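AlyGC (Glaciecola chathamensis, PDB 5GKD) cleaves alginate as a lyase of polysaccharide lyase family 6, probably by beta-elimination at the glycosidic bonds of the polymer. Local coordinates at residues L345-Q350 / L370-A375; V465-E470 / R486-G491; S492-P497 / G515-A520. One frame throughout, in Å; residues are numbered along the deposited sequence.

Contact 1. Residues L345-Q350 / L370-A375; sequences LIVNDQ and LLNQDA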
loop_
_atom_site.group_PDB
_atom_site.type_symbol
_atom_site.label_atom_id
_atom_site.label_comp_id
_atom_site.label_asym_id
_atom_site.label_seq_id
_atom_site.Cartn_x
_atom_site.Cartn_y
_atom_site.Cartn_z
ATOM N N LEU A 345 12.545 41.404 -27.035
ATOM C CA LEU A 345 12.301 41.009 -28.412
ATOM C C LEU A 345 11.427 39.770 -28.406
ATOM O O LEU A 345 11.798 38.743 -27.828
ATOM C CB LEU A 345 13.611 40.746 -29.157
ATOM C CG LEU A 345 13.508 40.085 -30.535
ATOM C CD1 LEU A 345 12.895 41.001 -31.571
ATOM C CD2 LEU A 345 14.879 39.630 -31.011
ATOM N N ILE A 346 10.274 39.876 -29.054
ATOM C CA ILE A 346 9.287 38.811 -29.137
ATOM C C ILE A 346 9.053 38.538 -30.611
ATOM O O ILE A 346 8.554 39.406 -31.335
ATOM C CB ILE A 346 7.968 39.194 -28.443
ATOM C CG1 ILE A 346 8.200 39.579 -26.982
ATOM C CG2 ILE A 346 6.981 38.069 -28.558
ATOM C CD1 ILE A 346 6.960 40.107 -26.280
ATOM N N VAL A 347 9.420 37.349 -31.057
ATOM C CA VAL A 347 9.188 36.905 -32.418
ATOM C C VAL A 347 8.391 35.618 -32.327
ATOM O O VAL A 347 8.859 34.632 -31.744
ATOM C CB VAL A 347 10.495 36.687 -33.194
ATOM C CG1 VAL A 347 10.174 36.234 -34.616
ATOM C CG2 VAL A 347 11.329 37.947 -33.196
ATOM N N ASN A 348 7.195 35.623 -32.899
ATOM C CA ASN A 348 6.283 34.493 -32.792
ATOM C C ASN A 348 5.642 34.279 -34.150
ATOM O O ASN A 348 5.110 35.228 -34.730
ATOM C CB ASN A 348 5.223 34.776 -31.716
ATOM C CG ASN A 348 4.445 33.552 -31.317
ATOM O OD1 ASN A 348 4.162 32.694 -32.135
ATOM N ND2 ASN A 348 4.082 33.475 -30.051
ATOM N N ASP A 349 5.692 33.054 -34.664
ATOM C CA ASP A 349 5.080 32.765 -35.953
ATOM C C ASP A 349 3.666 32.194 -35.831
ATOM O O ASP A 349 3.146 31.636 -36.802
ATOM C CB ASP A 349 5.979 31.826 -36.770
ATOM C CG ASP A 349 6.222 30.485 -36.097
ATOM O OD1 ASP A 349 5.343 29.978 -35.377
ATOM O OD2 ASP A 349 7.313 29.921 -36.303
ATOM N N GLN A 350 3.031 32.314 -34.669
ATOM C CA GLN A 350 1.700 31.754 -34.473
ATOM C C GLN A 350 0.596 32.793 -34.614
ATOM O O GLN A 350 -0.568 32.479 -34.363
ATOM C CB GLN A 350 1.607 31.059 -33.114
ATOM C CG GLN A 350 2.279 29.695 -33.081
ATOM C CD GLN A 350 1.812 28.784 -34.219
ATOM O OE1 GLN A 350 0.693 28.258 -34.190
ATOM N NE2 GLN A 350 2.672 28.599 -35.229
ATOM N N LEU A 370 10.123 45.157 -29.044
ATOM C CA LEU A 370 9.991 44.931 -30.477
ATOM C C LEU A 370 9.294 43.605 -30.739
ATOM O O LEU A 370 9.663 42.568 -30.166
ATOM C CB LEU A 370 11.350 44.949 -31.182
ATOM C CG LEU A 370 11.273 44.879 -32.713
ATOM C CD1 LEU A 370 10.600 46.140 -33.259
ATOM C CD2 LEU A 370 12.641 44.713 -33.355
ATOM N N LEU A 371 8.307 43.650 -31.621
ATOM C CA LEU A 371 7.477 42.537 -32.042
ATOM C C LEU A 371 7.615 42.378 -33.547
ATOM O O LEU A 371 7.719 43.375 -34.270
ATOM C CB LEU A 371 6.008 42.824 -31.739
ATOM C CG LEU A 371 5.102 42.020 -30.831
ATOM C CD1 LEU A 371 3.686 42.557 -30.978
ATOM C CD2 LEU A 371 5.167 40.547 -31.151
ATOM N N ASN A 372 7.563 41.139 -34.032
ATOM C CA ASN A 372 7.494 40.944 -35.473
ATOM C C ASN A 372 6.101 41.311 -35.986
ATOM O O ASN A 372 5.102 41.220 -35.266
ATOM C CB ASN A 372 7.882 39.511 -35.863
ATOM C CG ASN A 372 6.924 38.460 -35.329
ATOM O OD1 ASN A 372 6.810 38.255 -34.118
ATOM N ND2 ASN A 372 6.264 37.756 -36.233
ATOM N N GLN A 373 6.050 41.742 -37.251
ATOM C CA GLN A 373 4.877 42.454 -37.754
ATOM C C GLN A 373 3.657 41.552 -37.892
ATOM O O GLN A 373 2.528 42.045 -37.838
ATOM C CB GLN A 373 5.201 43.097 -39.102
ATOM C CG GLN A 373 5.703 42.103 -40.131
ATOM C CD GLN A 373 6.072 42.755 -41.451
ATOM O OE1 GLN A 373 6.124 43.984 -41.567
ATOM N NE2 GLN A 373 6.330 41.926 -42.455
ATOM N N ASP A 374 3.852 40.244 -38.053
ATOM C CA ASP A 374 2.723 39.335 -38.202
ATOM C C ASP A 374 2.072 38.955 -36.883
ATOM O O ASP A 374 1.081 38.222 -36.893
ATOM C CB ASP A 374 3.154 38.052 -38.907
ATOM C CG ASP A 374 3.613 38.297 -40.319
ATOM O OD1 ASP A 374 3.092 39.237 -40.946
ATOM O OD2 ASP A 374 4.491 37.544 -40.791
ATOM N N ALA A 375 2.595 39.405 -35.758
ATOM C CA ALA A 375 2.112 38.962 -34.454
ATOM C C ALA A 375 1.250 40.065 -33.862
ATOM O O ALA A 375 1.770 41.073 -33.390
ATOM C CB ALA A 375 3.275 38.607 -33.535
HETATM O O HOH W 1 2.900 35.528 -36.309
#

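Contact 2. Residues V465-E470 / R486-G491; sequences VLQAGE and RAQEKG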
loop_
_atom_site.group_PDB
_atom_site.type_symbol
_atom_site.label_atom_id
_atom_site.label_comp_id
_atom_site.label_asym_id
_atom_site.label_seq_id
_atom_site.Cartn_x
_atom_site.Cartn_y
_atom_site.Cartn_z
ATOM N N VAL A 465 5.746 -11.798 -30.384
ATOM C CA VAL A 465 4.789 -11.965 -31.473
ATOM C C VAL A 465 4.122 -13.321 -31.279
ATOM O O VAL A 465 4.726 -14.366 -31.548
ATOM C CB VAL A 465 5.457 -11.856 -32.847
ATOM C CG1 VAL A 465 4.408 -11.777 -33.930
ATOM C CG2 VAL A 465 6.357 -10.640 -32.889
ATOM N N LEU A 466 2.882 -13.311 -30.792
ATOM C CA LEU A 466 2.177 -14.544 -30.474
ATOM C C LEU A 466 1.536 -15.108 -31.734
ATOM O O LEU A 466 0.795 -14.409 -32.435
ATOM C CB LEU A 466 1.103 -14.310 -29.410
ATOM C CG LEU A 466 1.378 -13.383 -28.229
ATOM C CD1 LEU A 466 0.153 -13.278 -27.339
ATOM C CD2 LEU A 466 2.570 -13.861 -27.440
ATOM N N GLN A 467 1.823 -16.372 -32.021
ATOM C CA GLN A 467 1.162 -17.037 -33.125
ATOM C C GLN A 467 -0.276 -17.361 -32.733
ATOM O O GLN A 467 -0.658 -17.285 -31.563
ATOM C CB GLN A 467 1.931 -18.293 -33.515
ATOM C CG GLN A 467 3.416 -18.040 -33.774
ATOM C CD GLN A 467 4.261 -19.298 -33.625
ATOM O OE1 GLN A 467 3.878 -20.238 -32.927
ATOM N NE2 GLN A 467 5.425 -19.313 -34.262
ATOM N N ALA A 468 -1.082 -17.708 -33.732
ATOM C CA ALA A 468 -2.497 -17.958 -33.499
ATOM C C ALA A 468 -2.688 -19.119 -32.536
ATOM O O ALA A 468 -1.902 -20.066 -32.521
ATOM C CB ALA A 468 -3.199 -18.250 -34.823
ATOM N N GLY A 469 -3.719 -19.032 -31.707
ATOM C CA GLY A 469 -4.032 -20.114 -30.804
ATOM C C GLY A 469 -4.400 -19.598 -29.426
ATOM O O GLY A 469 -4.772 -18.438 -29.260
ATOM N N GLU A 470 -4.279 -20.485 -28.440
ATOM C CA GLU A 470 -4.757 -20.259 -27.081
ATOM C C GLU A 470 -3.573 -20.190 -26.123
ATOM O O GLU A 470 -2.694 -21.052 -26.156
ATOM C CB GLU A 470 -5.731 -21.370 -26.653
ATOM C CG GLU A 470 -7.069 -21.347 -27.411
ATOM C CD GLU A 470 -8.120 -22.318 -26.858
ATOM O OE1 GLU A 470 -7.757 -23.333 -26.233
ATOM O OE2 GLU A 470 -9.330 -22.054 -27.040
ATOM N N ARG A 486 2.469 -8.628 -28.953
ATOM C CA ARG A 486 1.786 -8.370 -30.217
ATOM C C ARG A 486 1.274 -9.671 -30.816
ATOM O O ARG A 486 2.021 -10.648 -30.912
ATOM C CB ARG A 486 2.726 -7.680 -31.210
ATOM C CG ARG A 486 2.131 -7.454 -32.596
ATOM C CD ARG A 486 3.136 -6.802 -33.512
ATOM N NE ARG A 486 3.547 -5.507 -32.980
ATOM C CZ ARG A 486 4.674 -4.878 -33.306
ATOM N NH1 ARG A 486 5.521 -5.426 -34.174
ATOM N NH2 ARG A 486 4.957 -3.699 -32.758
ATOM N N ALA A 487 0.012 -9.684 -31.227
ATOM C CA ALA A 487 -0.517 -10.831 -31.957
ATOM C C ALA A 487 -0.007 -10.805 -33.391
ATOM O O ALA A 487 -0.013 -9.757 -34.043
ATOM C CB ALA A 487 -2.045 -10.828 -31.950
ATOM N N GLN A 488 0.417 -11.943 -33.865
ATOM C CA GLN A 488 0.871 -12.069 -35.215
ATOM C C GLN A 488 -0.272 -11.651 -36.120
ATOM O O GLN A 488 -0.094 -10.960 -37.065
ATOM C CB GLN A 488 1.238 -13.495 -35.427
ATOM C CG GLN A 488 1.394 -13.871 -36.852
ATOM C CD GLN A 488 2.811 -13.894 -37.223
ATOM O OE1 GLN A 488 3.537 -14.736 -36.777
ATOM N NE2 GLN A 488 3.218 -12.959 -38.019
ATOM N N GLU A 489 -1.470 -12.061 -35.781
ATOM C CA GLU A 489 -2.637 -11.697 -36.530
ATOM C C GLU A 489 -3.767 -11.365 -35.552
ATOM O O GLU A 489 -4.228 -12.203 -34.831
ATOM C CB GLU A 489 -2.998 -12.829 -37.464
ATOM C CG GLU A 489 -4.402 -12.755 -37.962
ATOM C CD GLU A 489 -4.475 -12.347 -39.404
ATOM O OE1 GLU A 489 -4.704 -11.164 -39.642
ATOM O OE2 GLU A 489 -4.322 -13.214 -40.288
ATOM N N LYS A 490 -4.180 -10.120 -35.546
ATOM C CA LYS A 490 -5.197 -9.619 -34.626
ATOM C C LYS A 490 -6.446 -10.446 -34.346
ATOM O O LYS A 490 -7.191 -10.710 -35.240
ATOM C CB LYS A 490 -5.638 -8.249 -35.084
ATOM C CG LYS A 490 -6.432 -7.487 -34.061
ATOM C CD LYS A 490 -7.514 -6.673 -34.702
ATOM C CE LYS A 490 -7.001 -5.307 -35.094
ATOM N NZ LYS A 490 -8.108 -4.467 -35.613
ATOM N N GLY A 491 -6.663 -10.830 -33.092
ATOM C CA GLY A 491 -7.832 -11.540 -32.708
ATOM C C GLY A 491 -7.567 -13.003 -32.835
ATOM O O GLY A 491 -8.430 -13.769 -32.523
HETATM O O HOH W 2 -1.612 -14.287 -34.108
#

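Contact 3. Residues S492-P497 / G515-A520; sequences SAVIFP and GVYVDA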
loop_
_atom_site.group_PDB
_atom_site.type_symbol
_atom_site.label_atom_id
_atom_site.label_comp_id
_atom_site.label_asym_id
_atom_site.label_seq_id
_atom_site.Cartn_x
_atom_site.Cartn_y
_atom_site.Cartn_z
ATOM N N SER A 492 -6.394 -13.399 -33.292
ATOM C CA SER A 492 -6.099 -14.806 -33.418
ATOM C C SER A 492 -5.305 -15.356 -32.250
ATOM O O SER A 492 -5.113 -16.529 -32.191
ATOM C CB SER A 492 -5.421 -15.131 -34.730
ATOM O OG SER A 492 -4.148 -14.582 -34.768
ATOM N N ALA A 493 -4.851 -14.513 -31.332
ATOM C CA ALA A 493 -4.135 -14.992 -30.151
ATOM C C ALA A 493 -5.035 -14.718 -28.991
ATOM O O ALA A 493 -5.292 -13.610 -28.689
ATOM C CB ALA A 493 -2.817 -14.307 -29.965
ATOM N N VAL A 494 -5.499 -15.770 -28.365
ATOM C CA VAL A 494 -6.415 -15.719 -27.262
ATOM C C VAL A 494 -5.707 -16.017 -25.970
ATOM O O VAL A 494 -5.087 -17.006 -25.853
ATOM C CB VAL A 494 -7.563 -16.716 -27.489
ATOM C CG1 VAL A 494 -8.642 -16.559 -26.457
ATOM C CG2 VAL A 494 -8.158 -16.517 -28.860
ATOM N N ILE A 495 -5.811 -15.127 -25.004
ATOM C CA ILE A 495 -5.139 -15.276 -23.716
ATOM C C ILE A 495 -6.197 -15.555 -22.657
ATOM O O ILE A 495 -7.155 -14.789 -22.509
ATOM C CB ILE A 495 -4.301 -14.034 -23.368
ATOM C CG1 ILE A 495 -3.180 -13.855 -24.396
ATOM C CG2 ILE A 495 -3.724 -14.162 -21.959
ATOM C CD1 ILE A 495 -2.724 -12.397 -24.600
ATOM N N PHE A 496 -6.034 -16.661 -21.935
ATOM C CA PHE A 496 -6.981 -17.072 -20.903
ATOM C C PHE A 496 -6.321 -16.956 -19.540
ATOM O O PHE A 496 -5.572 -17.859 -19.142
ATOM C CB PHE A 496 -7.450 -18.512 -21.122
ATOM C CG PHE A 496 -8.336 -18.709 -22.307
ATOM C CD1 PHE A 496 -9.655 -18.301 -22.286
ATOM C CD2 PHE A 496 -7.863 -19.343 -23.433
ATOM C CE1 PHE A 496 -10.470 -18.508 -23.371
ATOM C CE2 PHE A 496 -8.686 -19.553 -24.526
ATOM C CZ PHE A 496 -9.982 -19.134 -24.491
ATOM N N PRO A 497 -6.579 -15.897 -18.775
ATOM C CA PRO A 497 -6.116 -15.872 -17.387
ATOM C C PRO A 497 -6.832 -16.912 -16.534
ATOM O O PRO A 497 -8.043 -17.124 -16.651
ATOM C CB PRO A 497 -6.460 -14.451 -16.934
ATOM C CG PRO A 497 -7.622 -14.067 -17.806
ATOM C CD PRO A 497 -7.334 -14.683 -19.128
ATOM N N GLY A 515 -3.260 -5.890 -30.486
ATOM C CA GLY A 515 -3.980 -6.921 -31.203
ATOM C C GLY A 515 -4.266 -8.195 -30.439
ATOM O O GLY A 515 -4.516 -9.223 -31.051
ATOM N N VAL A 516 -4.249 -8.171 -29.132
ATOM C CA VAL A 516 -4.436 -9.397 -28.395
ATOM C C VAL A 516 -5.909 -9.541 -28.039
ATOM O O VAL A 516 -6.690 -8.596 -28.112
ATOM C CB VAL A 516 -3.543 -9.460 -27.133
ATOM C CG1 VAL A 516 -2.121 -9.050 -27.464
ATOM C CG2 VAL A 516 -4.116 -8.598 -26.013
ATOM N N TYR A 517 -6.287 -10.747 -27.645
ATOM C CA TYR A 517 -7.657 -11.052 -27.271
ATOM C C TYR A 517 -7.625 -11.759 -25.925
ATOM O O TYR A 517 -6.950 -12.782 -25.776
ATOM C CB TYR A 517 -8.323 -11.919 -28.351
ATOM C CG TYR A 517 -9.812 -12.049 -28.209
ATOM C CD1 TYR A 517 -10.367 -12.915 -27.265
ATOM C CD2 TYR A 517 -10.676 -11.315 -29.018
ATOM C CE1 TYR A 517 -11.737 -13.043 -27.119
ATOM C CE2 TYR A 517 -12.059 -11.434 -28.878
ATOM C CZ TYR A 517 -12.577 -12.302 -27.924
ATOM O OH TYR A 517 -13.939 -12.434 -27.774
ATOM N N VAL A 518 -8.344 -11.218 -24.949
ATOM C CA VAL A 518 -8.354 -11.774 -23.604
ATOM C C VAL A 518 -9.775 -12.154 -23.256
ATOM O O VAL A 518 -10.671 -11.303 -23.272
ATOM C CB VAL A 518 -7.787 -10.807 -22.549
ATOM C CG1 VAL A 518 -7.895 -11.444 -21.161
ATOM C CG2 VAL A 518 -6.343 -10.462 -22.837
ATOM N N ASP A 519 -9.973 -13.425 -22.932
ATOM C CA ASP A 519 -11.224 -13.946 -22.406
ATOM C C ASP A 519 -10.936 -14.397 -20.982
ATOM O O ASP A 519 -10.229 -15.386 -20.773
ATOM C CB ASP A 519 -11.737 -15.091 -23.285
ATOM C CG ASP A 519 -12.981 -15.758 -22.734
ATOM O OD1 ASP A 519 -13.558 -15.278 -21.741
ATOM O OD2 ASP A 519 -13.390 -16.791 -23.308
ATOM N N ALA A 520 -11.474 -13.666 -20.007
ATOM C CA ALA A 520 -11.250 -13.927 -18.590
ATOM C C ALA A 520 -12.263 -14.897 -17.990
ATOM O O ALA A 520 -12.421 -14.928 -16.765
ATOM C CB ALA A 520 -11.278 -12.617 -17.805
HETATM O O HOH W 3 -9.898 -17.136 -18.764
#

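Contact 1. Residues L345-Q350 / L370-A375
Asn372 presents its side-chain amide to the backbone of Asn348 and grips that residue twice. Asn348 N donates to Asn372 OD1 at 2.9 Å, and Asn372 ND2 donates to Asn348 O at 3.2 Å. In each bond the donor stands well above the acceptor's carbonyl plane, although Asn348 O lies in the amide plane of Asn372. The amide is brought across by a CG set between the backbone N and the carbonyl carbon (chi1 64°). A water adds a second donor to Asn348 O, at 2.7 Å, while Asn348 OD1 accepts from Gln350 N in an Asx turn.

The backbone bonds are those of parallel strands on successive coils of a beta-helix: Ile346 N reaches Leu370 O at 3.0 Å, and Asn372 N returns a weak bond to Ile346 O at 3.4 Å.

Apolar contacts occupy both faces. Leu345 and Leu370 run side by side, CD1 to CD2 4.1 Å apart, and on the other face Ile346 CG2 meets Leu371 CD2 at 4.0 Å.

With one acceptor and one donor, the asparagine amide acts as a surrogate peptide, carrying the pairing past the last regular bridge while the chain turns away.

Contact 2. Residues V465-E470 / R486-G491
Leu466 has both of its backbone polar atoms engaged by the neighbouring segment. Its N donates to Arg486 O at 2.8 Å, with the donor in the carbonyl plane, and Leu466 O accepts from Gln488 N at 2.9 Å. The two bonds straddle Ala487, the usual pattern of parallel strands. Each acceptor has further company. Arg486 O also receives a CA-H...O contact from Val465 CA at 3.1 Å, whereas Leu466 O takes a second true donor, a water 2.9 Å away. The same water accepts from Glu489 N at 2.8 Å, so it bridges the two segments just where the strand pairing ends and segment 486-491 bends away.

Other polar groups here find partners outside the two segments. Glu489 O is hydrogen-bonded to Ser492 OG and Gln467 O to Tyr471 OH; Arg486 NE makes a long, weak ion pair with Asp514 OD2 on the neighbouring strand 510-514.

The apolar contact between the two segments lies mostly on the face of Val465. Its CG1, anti to the backbone N (chi1 -170°), is laid over Gln488, 3.8 Å from Gln488 CA and about as close to CB. The glutamine chain then bends at its second torsion (chi2 100°), and Gln488 OE1 remains 4.2 Å from Val465 CG1. Gln488 CB also sits beside Leu466 O, at 3.2 Å. On the other face, Leu466 and Ala487 both pack against Ala493.

In the parallel beta-helix, strand 462-466 is flanked by strand 441-444, whose backbone is bonded to Val465 and Gln467, and by strand 482-487, which pairs onward with strand 510-514. Beyond the corner at Gln467 and Ala468, strand 469-473 turns onto another face of the coil and pairs with strand 493-497.

Contact 3. Residues S492-P497 / G515-A520
Tyr517 O receives the shortest polar bond between these segments, from Ile495 N at 2.7 Å, and Val494 CA adds a CA-H...O contact to the same oxygen. Strands 493-497 and 517-519 are successive rungs of a parallel beta-helix, the fold of the pectate lyase-like clan, here with their short axes 33° apart. Two further bonds complete the pairing: Tyr517 N to Ala493 O and Asp519 N to Ile495 O.

On the buried face, Ile495 CB meets Val518 CG2 at 4.1 Å, and its CD1 reaches back to Val516 CB. Pro497 continues this layer: its CD touches Val518 CG1 at 3.9 Å, its CG meets Ala520, and Leu531 touches both Pro497 and Val518. On the other face the Val494 and Tyr517 side chains run side by side, Val494 CG1 touching Tyr517 CD1.

Phe496 stacks on Trp472 of the preceding rung. Its CG, anti to the carbonyl carbon and beside the backbone N (chi1 -70°), carries the ring across Asp519, ring and carboxylate planes 55° apart. Replacing it with an alanine would probably deprive Trp472 of its stacking partner and open a gap beside the Asp519 carboxylate. That carboxylate is anchored through OD1, hydrogen-bonded to Thr521 OG1 and Asn554 ND2, while Asp519 OD2 meets the ring edge in plane, 3.4 Å from Phe496 CE1.

How the contacts relate
All three contacts join successive rungs of parallel beta-helices, but in different places. Contact 1 belongs to the first beta-helix, about 53 Å, centre to centre, from contact 2; contacts 2 and 3 share the second, with centres about 9 Å apart. Segment 465-470 of contact 2 runs into strand 469-473, which pairs with strand 493-497 of contact 3; Gly469 N and Ser492 O, 2.9 Å apart, probably form a hydrogen bond. Contacts 1 and 3 are buried, contact 2 only partly. Contact 3 is held by main-chain bonds along its length, with apolar packing on the face of Ile495 and Val518. Where the strands end, other groups extend the pairing: a side-chain amide in contact 1, a bridging water in contact 2.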